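Putative N-acetylneuraminate lyase ([Ruminococcus] gnavus ATCC 29149, PDB 6RB7) folds as a parallel (beta/alpha)8 barrel of the dihydrodipicolinate synthetase family, with three further helices at its C-terminal end and four chains in the assembly. Local coordinates at residues E36-V41 and V133-A138; H127-G132 and A161-D166; C281-N286 and M318-E323; M287-K292 and P311-E316. All coordinates share one frame; numbering follows the deposited sequence.

Contact 1 of 4, residues E36-V41 and V133-A138; sequences EKYKGV and VDAIAA
K37 reaches D134 by a salt bridge. Its NZ lies 2.8 Å from D134 OD1 and donates a hydrogen bond to it. The bond uses the anti lone pair of OD1, the one turned away from the other carboxylate oxygen. D134 OD2 accepts from the backbone N of V109. Both oxygens therefore have partners, which should limit rotation of the carboxylate. CG of K37 sits between its backbone N and carbonyl carbon (chi1 68°). Beyond CG the lysine runs extended to the aspartate.

Y38 and A135 form the buried part. Y38 ends a short 3-10 segment that leads to strand 41-43, the first strand of the (beta/alpha)8 barrel. Its side chain also touches T108, I219 and F221, on other barrel strands. It thus packs at the end of the barrel where the parallel strands begin, next to the start of strand 135-138.

The Y38 hydroxyl is close to the backbone here, with OH 3.0 Å from D134 O. Its hydrogen bond, however, goes to D166 OD2 on the next strand. Two carbons pack against the same oxygen: A135 CB is 3.5 Å and D134 CB 3.6 Å from Y38 OH.

One contact is purely apolar. A135 CB lies 3.9 Å from Y38 CE1 and approaches the ring obliquely. Within 36-41, K37 CG lies 3.7 Å above one face of the Y38 ring, displaced toward its rim.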
loop_
_atom_site.group_PDB
_atom_site.type_symbol
_atom_site.label_atom_id
_atom_site.label_comp_id
_atom_site.label_asym_id
_atom_site.label_seq_id
_atom_site.Cartn_x
_atom_site.Cartn_y
_atom_site.Cartn_z
ATOM N N GLU A 36 -15.024 -16.118 29.980
ATOM C CA GLU A 36 -13.833 -16.781 30.554
ATOM C C GLU A 36 -13.392 -17.946 29.677
ATOM O O GLU A 36 -12.192 -18.229 29.630
ATOM C CB GLU A 36 -14.137 -17.258 31.980
ATOM C CG GLU A 36 -14.372 -16.115 32.951
ATOM C CD GLU A 36 -13.238 -15.106 33.014
ATOM O OE1 GLU A 36 -12.079 -15.515 33.265
ATOM O OE2 GLU A 36 -13.506 -13.908 32.765
ATOM N N LYS A 37 -14.318 -18.654 29.046
ATOM C CA LYS A 37 -13.964 -19.871 28.274
ATOM C C LYS A 37 -13.120 -19.507 27.056
ATOM O O LYS A 37 -12.558 -20.411 26.412
ATOM C CB LYS A 37 -15.205 -20.648 27.889
ATOM C CG LYS A 37 -16.129 -19.994 26.878
ATOM C CD LYS A 37 -17.274 -20.964 26.603
ATOM C CE LYS A 37 -18.387 -20.352 25.843
ATOM N NZ LYS A 37 -19.479 -21.350 25.750
ATOM N N TYR A 38 -13.054 -18.223 26.686
ATOM C CA TYR A 38 -12.273 -17.791 25.505
ATOM C C TYR A 38 -10.909 -17.235 25.913
ATOM O O TYR A 38 -10.133 -16.899 24.987
ATOM C CB TYR A 38 -13.058 -16.744 24.717
ATOM C CG TYR A 38 -14.361 -17.276 24.202
ATOM C CD1 TYR A 38 -14.367 -18.187 23.152
ATOM C CD2 TYR A 38 -15.580 -16.884 24.736
ATOM C CE1 TYR A 38 -15.554 -18.666 22.630
ATOM C CE2 TYR A 38 -16.764 -17.379 24.227
ATOM C CZ TYR A 38 -16.755 -18.276 23.167
ATOM O OH TYR A 38 -17.916 -18.772 22.657
ATOM N N LYS A 39 -10.649 -17.088 27.205
ATOM C CA LYS A 39 -9.437 -16.399 27.679
ATOM C C LYS A 39 -8.355 -17.445 27.871
ATOM O O LYS A 39 -8.316 -18.112 28.923
ATOM C CB LYS A 39 -9.705 -15.689 29.003
ATOM C CG LYS A 39 -10.694 -14.566 28.876
ATOM C CD LYS A 39 -10.905 -13.816 30.142
ATOM C CE LYS A 39 -11.986 -12.769 30.030
ATOM N NZ LYS A 39 -12.039 -12.022 31.309
ATOM N N GLY A 40 -7.359 -17.340 27.054
ATOM C CA GLY A 40 -6.203 -18.244 27.139
ATOM C C GLY A 40 -5.699 -18.517 25.750
ATOM O O GLY A 40 -5.905 -17.690 24.837
ATOM N N VAL A 41 -5.026 -19.635 25.623
ATOM C CA VAL A 41 -4.298 -20.003 24.386
ATOM C C VAL A 41 -5.204 -20.941 23.579
ATOM O O VAL A 41 -5.572 -22.018 24.046
ATOM C CB VAL A 41 -2.984 -20.676 24.769
ATOM C CG1 VAL A 41 -2.310 -21.323 23.573
ATOM C CG2 VAL A 41 -2.065 -19.696 25.501
ATOM N N VAL A 133 -20.818 -26.110 18.919
ATOM C CA VAL A 133 -19.551 -25.360 19.095
ATOM C C VAL A 133 -19.818 -24.184 20.047
ATOM O O VAL A 133 -20.968 -23.708 20.181
ATOM C CB VAL A 133 -18.985 -24.866 17.754
ATOM C CG1 VAL A 133 -18.687 -26.014 16.824
ATOM C CG2 VAL A 133 -19.886 -23.834 17.112
ATOM N N ASP A 134 -18.774 -23.650 20.660
ATOM C CA ASP A 134 -18.879 -22.478 21.539
ATOM C C ASP A 134 -19.123 -21.229 20.709
ATOM O O ASP A 134 -19.978 -20.381 21.098
ATOM C CB ASP A 134 -17.645 -22.355 22.415
ATOM C CG ASP A 134 -17.555 -23.548 23.355
ATOM O OD1 ASP A 134 -18.269 -23.519 24.385
ATOM O OD2 ASP A 134 -16.868 -24.521 22.992
ATOM N N ALA A 135 -18.402 -21.085 19.606
ATOM C CA ALA A 135 -18.513 -19.896 18.756
ATOM C C ALA A 135 -18.281 -20.287 17.309
ATOM O O ALA A 135 -17.571 -21.283 17.044
ATOM C CB ALA A 135 -17.508 -18.832 19.205
ATOM N N ILE A 136 -18.776 -19.450 16.426
ATOM C CA ILE A 136 -18.371 -19.444 15.015
ATOM C C ILE A 136 -17.605 -18.152 14.752
ATOM O O ILE A 136 -17.763 -17.183 15.509
ATOM C CB ILE A 136 -19.568 -19.598 14.059
ATOM C CG1 ILE A 136 -20.636 -18.524 14.301
ATOM C CG2 ILE A 136 -20.129 -21.014 14.173
ATOM C CD1 ILE A 136 -21.591 -18.401 13.108
ATOM N N ALA A 137 -16.797 -18.188 13.715
ATOM C CA ALA A 137 -15.962 -17.043 13.312
ATOM C C ALA A 137 -16.040 -16.822 11.820
ATOM O O ALA A 137 -16.345 -17.761 11.060
ATOM C CB ALA A 137 -14.530 -17.249 13.742
ATOM N N ALA A 138 -15.697 -15.609 11.372
ATOM C CA ALA A 138 -15.687 -15.307 9.930
ATOM C C ALA A 138 -14.683 -14.191 9.640
ATOM O O ALA A 138 -14.766 -13.115 10.228
ATOM C CB ALA A 138 -17.055 -14.920 9.466
#

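Contact 2 of 4, residues H127-G132 and A161-D166; sequences HAEGLG and AAPNTD
E129 puts its carboxylate into the turn formed by A162 to T165. OE1 accepts two hydrogen bonds. One comes from T165 OG1 at 2.7 Å and meets the anti lone pair of OE1. The other comes from N164 N, 2.8 Å from OE1, on the syn side and 19° out of the carboxylate plane. OE2 accepts a longer bond from N164 ND2 at 3.2 Å. That donor stands above the carboxylate, 44° out of its plane. A water bridges E129 OE2 to A161 O.

Carbon atoms pack beside these bonds. P163 CD lies 3.6 Å from E129 OE2, and A162 CB is 3.9 Å from E129 CB. The glutamate chain points away from its own backbone N (chi1 178°) and runs extended beyond CG.

The turn is a type I beta turn closed by T165 N to A162 O. E129 stands in the last turn of helix 118-130, which finishes in a Schellman motif at G132. The contact joins the C-terminal end of helix 118-130 to the loop between helix 148-160 and strand 166-171.

Such convergence is consistent with an ionised glutamate whose charge is shared among a hydroxyl, a backbone N-H, an amide and water.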
loop_
_atom_site.group_PDB
_atom_site.type_symbol
_atom_site.label_atom_id
_atom_site.label_comp_id
_atom_site.label_asym_id
_atom_site.label_seq_id
_atom_site.Cartn_x
_atom_site.Cartn_y
_atom_site.Cartn_z
ATOM N N HIS A 127 -24.345 -26.079 10.440
ATOM C CA HIS A 127 -23.717 -27.366 10.794
ATOM C C HIS A 127 -22.985 -27.231 12.132
ATOM O O HIS A 127 -23.096 -28.137 12.996
ATOM C CB HIS A 127 -22.847 -27.843 9.644
ATOM C CG HIS A 127 -22.044 -29.047 9.957
ATOM N ND1 HIS A 127 -20.754 -28.952 10.456
ATOM C CD2 HIS A 127 -22.321 -30.359 9.801
ATOM C CE1 HIS A 127 -20.280 -30.178 10.575
ATOM N NE2 HIS A 127 -21.215 -31.065 10.181
ATOM N N ALA A 128 -22.235 -26.137 12.315
ATOM C CA ALA A 128 -21.460 -25.910 13.544
ATOM C C ALA A 128 -22.385 -25.764 14.752
ATOM O O ALA A 128 -22.096 -26.344 15.820
ATOM C CB ALA A 128 -20.520 -24.718 13.361
ATOM N N GLU A 129 -23.469 -25.013 14.622
ATOM C CA GLU A 129 -24.426 -24.852 15.731
ATOM C C GLU A 129 -25.041 -26.234 16.035
ATOM O O GLU A 129 -25.235 -26.577 17.224
ATOM C CB GLU A 129 -25.471 -23.810 15.419
ATOM C CG GLU A 129 -26.463 -23.698 16.552
ATOM C CD GLU A 129 -27.337 -22.461 16.528
ATOM O OE1 GLU A 129 -26.842 -21.365 16.783
ATOM O OE2 GLU A 129 -28.523 -22.622 16.280
ATOM N N GLY A 130 -25.283 -27.029 15.028
ATOM C CA GLY A 130 -25.830 -28.390 15.215
ATOM C C GLY A 130 -24.914 -29.262 16.052
ATOM O O GLY A 130 -25.413 -30.183 16.748
ATOM N N LEU A 131 -23.603 -29.027 16.014
ATOM C CA LEU A 131 -22.618 -29.799 16.807
ATOM C C LEU A 131 -22.337 -29.153 18.162
ATOM O O LEU A 131 -21.511 -29.712 18.894
ATOM C CB LEU A 131 -21.321 -29.915 15.992
ATOM C CG LEU A 131 -21.424 -30.822 14.768
ATOM C CD1 LEU A 131 -20.091 -30.834 14.050
ATOM C CD2 LEU A 131 -21.784 -32.251 15.174
ATOM N N GLY A 132 -22.887 -27.974 18.452
ATOM C CA GLY A 132 -22.740 -27.337 19.771
ATOM C C GLY A 132 -21.360 -26.726 19.967
ATOM O O GLY A 132 -20.828 -26.723 21.101
ATOM N N ALA A 161 -27.708 -17.849 10.609
ATOM C CA ALA A 161 -27.769 -19.301 10.333
ATOM C C ALA A 161 -27.384 -20.099 11.589
ATOM O O ALA A 161 -27.622 -21.308 11.601
ATOM C CB ALA A 161 -26.899 -19.671 9.156
ATOM N N ALA A 162 -26.729 -19.455 12.564
ATOM C CA ALA A 162 -26.337 -20.044 13.863
ATOM C C ALA A 162 -26.795 -19.089 14.943
ATOM O O ALA A 162 -25.996 -18.495 15.678
ATOM C CB ALA A 162 -24.856 -20.291 13.933
ATOM N N PRO A 163 -28.121 -18.874 15.053
ATOM C CA PRO A 163 -28.627 -17.749 15.823
ATOM C C PRO A 163 -28.468 -17.869 17.334
ATOM O O PRO A 163 -28.750 -16.876 18.029
ATOM C CB PRO A 163 -30.102 -17.713 15.410
ATOM C CG PRO A 163 -30.419 -19.138 15.108
ATOM C CD PRO A 163 -29.188 -19.661 14.397
ATOM N N ASN A 164 -28.070 -19.037 17.823
ATOM C CA ASN A 164 -27.871 -19.285 19.270
ATOM C C ASN A 164 -26.385 -19.367 19.582
ATOM O O ASN A 164 -26.051 -19.827 20.681
ATOM C CB ASN A 164 -28.567 -20.597 19.660
ATOM C CG ASN A 164 -30.039 -20.509 19.339
ATOM O OD1 ASN A 164 -30.722 -19.662 19.920
ATOM N ND2 ASN A 164 -30.506 -21.305 18.381
ATOM N N THR A 165 -25.512 -18.965 18.649
ATOM C CA THR A 165 -24.060 -19.218 18.758
ATOM C C THR A 165 -23.289 -17.897 18.828
ATOM O O THR A 165 -23.514 -17.024 17.997
ATOM C CB THR A 165 -23.564 -20.131 17.641
ATOM O OG1 THR A 165 -24.289 -21.367 17.673
ATOM C CG2 THR A 165 -22.114 -20.497 17.809
ATOM N N ASP A 166 -22.343 -17.817 19.757
ATOM C CA ASP A 166 -21.378 -16.697 19.828
ATOM C C ASP A 166 -20.674 -16.509 18.471
ATOM O O ASP A 166 -20.383 -17.492 17.776
ATOM C CB ASP A 166 -20.331 -16.930 20.895
ATOM C CG ASP A 166 -20.835 -16.913 22.331
ATOM O OD1 ASP A 166 -21.966 -16.431 22.581
ATOM O OD2 ASP A 166 -20.086 -17.354 23.191
HETATM O O HOH W 1 -28.857 -23.179 13.084
#

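Contact 3 of 4, residues C281-N286 and M318-E323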
loop_
_atom_site.group_PDB
_atom_site.type_symbol
_atom_site.label_atom_id
_atom_site.label_comp_id
_atom_site.label_asym_id
_atom_site.label_seq_id
_atom_site.Cartn_x
_atom_site.Cartn_y
_atom_site.Cartn_z
ATOM N N CYS A 281 9.780 -20.221 8.802
ATOM C CA CYS A 281 9.385 -19.440 7.595
ATOM C C CYS A 281 10.532 -19.343 6.597
ATOM O O CYS A 281 10.292 -18.848 5.472
ATOM C CB CYS A 281 8.920 -18.058 8.019
ATOM S SG CYS A 281 7.311 -18.096 8.848
ATOM N N SER A 282 11.728 -19.819 6.942
ATOM C CA SER A 282 12.935 -19.753 6.080
ATOM C C SER A 282 12.954 -20.890 5.046
ATOM O O SER A 282 13.819 -20.872 4.164
ATOM C CB SER A 282 14.191 -19.729 6.899
ATOM O OG SER A 282 14.513 -21.016 7.424
ATOM N N ALA A 283 12.061 -21.858 5.156
ATOM C CA ALA A 283 11.971 -23.004 4.249
ATOM C C ALA A 283 11.422 -22.578 2.883
ATOM O O ALA A 283 10.690 -21.574 2.772
ATOM C CB ALA A 283 11.125 -24.099 4.877
ATOM N N HIS A 284 11.716 -23.390 1.883
ATOM C CA HIS A 284 11.072 -23.305 0.553
ATOM C C HIS A 284 9.592 -23.691 0.686
ATOM O O HIS A 284 8.714 -22.939 0.215
ATOM C CB HIS A 284 11.841 -24.190 -0.415
ATOM C CG HIS A 284 11.254 -24.295 -1.772
ATOM N ND1 HIS A 284 11.680 -23.512 -2.819
ATOM C CD2 HIS A 284 10.292 -25.100 -2.265
ATOM C CE1 HIS A 284 11.033 -23.874 -3.903
ATOM N NE2 HIS A 284 10.197 -24.815 -3.604
ATOM N N GLY A 285 9.307 -24.821 1.318
ATOM C CA GLY A 285 7.945 -25.264 1.613
ATOM C C GLY A 285 7.235 -24.294 2.528
ATOM O O GLY A 285 7.884 -23.513 3.281
ATOM N N ASN A 286 5.911 -24.352 2.486
ATOM C CA ASN A 286 5.015 -23.500 3.293
ATOM C C ASN A 286 5.274 -23.741 4.785
ATOM O O ASN A 286 5.564 -24.865 5.225
ATOM C CB ASN A 286 3.581 -23.814 2.902
ATOM C CG ASN A 286 2.579 -22.995 3.685
ATOM O OD1 ASN A 286 2.010 -23.521 4.659
ATOM N ND2 ASN A 286 2.365 -21.760 3.240
ATOM N N MET A 318 14.531 -30.305 4.891
ATOM C CA MET A 318 14.465 -31.200 6.081
ATOM C C MET A 318 15.503 -30.766 7.122
ATOM O O MET A 318 15.234 -30.971 8.300
ATOM C CB MET A 318 14.625 -32.682 5.737
ATOM C CG MET A 318 14.521 -33.588 6.971
ATOM S SD MET A 318 12.915 -33.570 7.887
ATOM C CE MET A 318 11.778 -33.248 6.539
ATOM N N GLU A 319 16.609 -30.115 6.727
ATOM C CA GLU A 319 17.586 -29.566 7.699
ATOM C C GLU A 319 16.927 -28.465 8.536
ATOM O O GLU A 319 17.145 -28.374 9.757
ATOM C CB GLU A 319 18.773 -28.947 6.951
ATOM C CG GLU A 319 19.964 -28.602 7.824
ATOM C CD GLU A 319 21.319 -28.682 7.119
ATOM O OE1 GLU A 319 21.488 -28.076 6.022
ATOM O OE2 GLU A 319 22.216 -29.360 7.665
ATOM N N ILE A 320 16.116 -27.629 7.886
ATOM C CA ILE A 320 15.400 -26.523 8.570
ATOM C C ILE A 320 14.344 -27.118 9.516
ATOM O O ILE A 320 14.214 -26.652 10.671
ATOM C CB ILE A 320 14.792 -25.577 7.522
ATOM C CG1 ILE A 320 15.898 -24.845 6.756
ATOM C CG2 ILE A 320 13.821 -24.596 8.170
ATOM C CD1 ILE A 320 15.423 -24.101 5.503
ATOM N N VAL A 321 13.588 -28.105 9.044
ATOM C CA VAL A 321 12.561 -28.791 9.867
ATOM C C VAL A 321 13.234 -29.363 11.121
ATOM O O VAL A 321 12.772 -29.162 12.234
ATOM C CB VAL A 321 11.862 -29.902 9.066
ATOM C CG1 VAL A 321 11.053 -30.774 9.989
ATOM C CG2 VAL A 321 11.033 -29.337 7.922
ATOM N N LYS A 322 14.343 -30.083 10.956
ATOM C CA LYS A 322 14.994 -30.721 12.123
ATOM C C LYS A 322 15.551 -29.674 13.072
ATOM O O LYS A 322 15.472 -29.889 14.310
ATOM C CB LYS A 322 16.105 -31.638 11.618
ATOM C CG LYS A 322 15.560 -32.878 10.952
ATOM C CD LYS A 322 16.705 -33.711 10.373
ATOM C CE LYS A 322 17.612 -34.281 11.460
ATOM N NZ LYS A 322 19.048 -34.340 11.070
ATOM N N GLU A 323 16.125 -28.598 12.545
ATOM C CA GLU A 323 16.657 -27.506 13.394
ATOM C C GLU A 323 15.513 -26.872 14.188
ATOM O O GLU A 323 15.654 -26.709 15.429
ATOM C CB GLU A 323 17.385 -26.483 12.547
ATOM C CG GLU A 323 18.076 -25.441 13.383
ATOM C CD GLU A 323 18.958 -24.488 12.578
ATOM O OE1 GLU A 323 18.828 -24.469 11.311
ATOM O OE2 GLU A 323 19.733 -23.723 13.218
#
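No flat group lies between I320 and its partners S282 and A283. The nearby ring of H284 is turned to another interface, where it stacks on Y149 of the second subunit. H284 O also hydrogen-bonds Y149 OH of that subunit.

I320 carries the contact with its branch ends. CG2 and CD1 both lie 3.7 Å from S282 OG, so both methyls lie against the same side of the hydroxyl oxygen. CD1 also meets the backbone of A283, 3.8 Å from its CA. A283 CB adds a looser apolar contact, 4.3 Å from I320 CG2. No hydrogen bond crosses between 281-286 and 318-323.

S282 OG is hydrogen-bonded to K279 O in the last turn of helix 263-281. A chi1 of 76° holds the oxygen between the serine's own backbone N and carbonyl carbon.

Polar links flank the apolar patch. D317 takes the backbone N of H284 and of G285, and E323 forms a salt bridge with K279.

The loop ends at N286, an N-cap whose OD1 accepts from Y288 N. This is a surface contact in which the loop joining helices 263-281 and 287-299 packs on helix 317-335, among the C-terminal helices that follow the barrel.

Contact 4 of 4, residues M287-K292 and P311-E316; sequences MYAVIK and PALVDE
L313 and A289 bury the most surface here, and V290 adds a smaller share. L313 lays its branched end against one side of helix 287-299. Its CG is 3.9 Å from A289 CB. The two methyls spread along the helix. CD1 goes to the backbone, 3.8 Å from A289 O, and CD2 goes to the next residue, 3.7 Å from V290 CG2.

The L313 and V290 side chains cross at about a right angle. V290 has CG1 anti to its backbone N (chi1 170°). That leaves CG2 beside the N, where L313 CD2 meets it.

Segment 311-316 is the last part of the loop between helix 287-299 and helix 317-335, in the C-terminal helical part that follows the barrel. L313 faces both helices, since V321 of the second one also touches it. The side-chain packing is apolar, and no hydrogen bond crosses the contact.

P311 lies at the margin. Its O comes within 4.2 Å of A289 CB but is hydrogen-bonded to the backbone N of N286. The P311 side chain packs on A150 of the second subunit, and a bound magnesium ion lies about 4 Å away. Just past L313, V314 N is hydrogen-bonded to D317 OD2.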
loop_
_atom_site.group_PDB
_atom_site.type_symbol
_atom_site.label_atom_id
_atom_site.label_comp_id
_atom_site.label_asym_id
_atom_site.label_seq_id
_atom_site.Cartn_x
_atom_site.Cartn_y
_atom_site.Cartn_z
ATOM N N MET A 287 5.099 -22.688 5.578
ATOM C CA MET A 287 5.289 -22.784 7.047
ATOM C C MET A 287 4.440 -23.909 7.644
ATOM O O MET A 287 4.914 -24.591 8.562
ATOM C CB MET A 287 4.958 -21.483 7.760
ATOM C CG MET A 287 5.439 -21.502 9.233
ATOM S SD MET A 287 4.659 -20.170 10.172
ATOM C CE MET A 287 2.973 -20.761 10.141
ATOM N N TYR A 288 3.192 -24.114 7.206
ATOM C CA TYR A 288 2.339 -25.182 7.769
ATOM C C TYR A 288 2.917 -26.554 7.384
ATOM O O TYR A 288 2.728 -27.486 8.157
ATOM C CB TYR A 288 0.864 -24.964 7.449
ATOM C CG TYR A 288 0.368 -23.684 8.070
ATOM C CD1 TYR A 288 0.256 -23.563 9.446
ATOM C CD2 TYR A 288 0.122 -22.565 7.302
ATOM C CE1 TYR A 288 -0.124 -22.379 10.046
ATOM C CE2 TYR A 288 -0.243 -21.363 7.898
ATOM C CZ TYR A 288 -0.326 -21.262 9.276
ATOM O OH TYR A 288 -0.725 -20.084 9.877
ATOM N N ALA A 289 3.549 -26.656 6.219
ATOM C CA ALA A 289 4.226 -27.933 5.820
ATOM C C ALA A 289 5.378 -28.192 6.798
ATOM O O ALA A 289 5.592 -29.367 7.196
ATOM C CB ALA A 289 4.705 -27.856 4.408
ATOM N N VAL A 290 6.127 -27.143 7.159
ATOM C CA VAL A 290 7.221 -27.272 8.152
ATOM C C VAL A 290 6.622 -27.733 9.473
ATOM O O VAL A 290 7.134 -28.655 10.084
ATOM C CB VAL A 290 8.005 -25.954 8.307
ATOM C CG1 VAL A 290 8.955 -26.015 9.474
ATOM C CG2 VAL A 290 8.680 -25.573 7.021
ATOM N N ILE A 291 5.530 -27.100 9.931
ATOM C CA ILE A 291 4.949 -27.476 11.246
ATOM C C ILE A 291 4.475 -28.932 11.228
ATOM O O ILE A 291 4.731 -29.643 12.188
ATOM C CB ILE A 291 3.805 -26.494 11.635
ATOM C CG1 ILE A 291 4.391 -25.111 11.950
ATOM C CG2 ILE A 291 3.031 -27.041 12.817
ATOM C CD1 ILE A 291 3.338 -24.047 12.156
ATOM N N LYS A 292 3.819 -29.389 10.153
ATOM C CA LYS A 292 3.350 -30.795 10.147
ATOM C C LYS A 292 4.557 -31.727 10.222
ATOM O O LYS A 292 4.463 -32.742 10.905
ATOM C CB LYS A 292 2.514 -31.029 8.897
ATOM C CG LYS A 292 1.202 -30.266 8.924
ATOM C CD LYS A 292 0.326 -30.476 7.699
ATOM C CE LYS A 292 -0.767 -29.419 7.609
ATOM N NZ LYS A 292 -1.718 -29.752 6.536
ATOM N N PRO A 311 2.957 -24.590 -1.233
ATOM C CA PRO A 311 4.105 -25.381 -1.677
ATOM C C PRO A 311 4.542 -26.407 -0.631
ATOM O O PRO A 311 4.717 -26.108 0.564
ATOM C CB PRO A 311 5.182 -24.317 -1.915
ATOM C CG PRO A 311 4.805 -23.187 -1.032
ATOM C CD PRO A 311 3.295 -23.170 -1.054
ATOM N N ALA A 312 4.860 -27.589 -1.145
ATOM C CA ALA A 312 5.365 -28.713 -0.332
ATOM C C ALA A 312 6.833 -28.490 0.036
ATOM O O ALA A 312 7.551 -27.755 -0.660
ATOM C CB ALA A 312 5.219 -29.998 -1.120
ATOM N N LEU A 313 7.266 -29.112 1.129
ATOM C CA LEU A 313 8.694 -29.155 1.481
ATOM C C LEU A 313 9.482 -29.780 0.326
ATOM O O LEU A 313 8.964 -30.716 -0.317
ATOM C CB LEU A 313 8.896 -30.019 2.721
ATOM C CG LEU A 313 8.228 -29.538 4.002
ATOM C CD1 LEU A 313 8.561 -30.474 5.126
ATOM C CD2 LEU A 313 8.667 -28.147 4.357
ATOM N N VAL A 314 10.702 -29.302 0.148
ATOM C CA VAL A 314 11.718 -29.979 -0.713
ATOM C C VAL A 314 12.755 -30.665 0.171
ATOM O O VAL A 314 12.789 -30.429 1.400
ATOM C CB VAL A 314 12.354 -28.979 -1.676
ATOM C CG1 VAL A 314 11.330 -28.536 -2.707
ATOM C CG2 VAL A 314 13.005 -27.806 -0.975
ATOM N N ASP A 315 13.630 -31.471 -0.429
ATOM C CA ASP A 315 14.641 -32.235 0.352
ATOM C C ASP A 315 15.474 -31.286 1.221
ATOM O O ASP A 315 15.728 -31.632 2.403
ATOM C CB ASP A 315 15.559 -33.043 -0.572
ATOM C CG ASP A 315 14.854 -34.051 -1.451
ATOM O OD1 ASP A 315 13.767 -34.501 -1.054
ATOM O OD2 ASP A 315 15.435 -34.403 -2.507
ATOM N N GLU A 316 15.876 -30.142 0.666
ATOM C CA GLU A 316 16.758 -29.145 1.315
ATOM C C GLU A 316 16.063 -28.582 2.561
ATOM O O GLU A 316 16.750 -28.133 3.474
ATOM C CB GLU A 316 17.083 -28.016 0.330
ATOM C CG GLU A 316 17.961 -28.445 -0.853
ATOM C CD GLU A 316 17.314 -29.337 -1.913
ATOM O OE1 GLU A 316 16.050 -29.384 -1.991
ATOM O OE2 GLU A 316 18.067 -30.011 -2.662
#

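The four contacts form two pairs on opposite sides of the chain's centre. Contacts 1 and 2 belong to the barrel and interleave along the chain. Their centres are 13 Å apart, and they touch where strand 135-138 runs beside strand 166-171. Contacts 3 and 4 come later, among helices 263-281, 287-299 and 317-335. Their centres are only 6 Å apart, and 287-292 and 311-316 both fall between the two segments of contact 3. About 31 Å separates the centres of contacts 1 and 3, and about 35 Å those of contacts 2 and 4. One pair thus joins barrel elements, while the other joins the C-terminal helices near the second subunit.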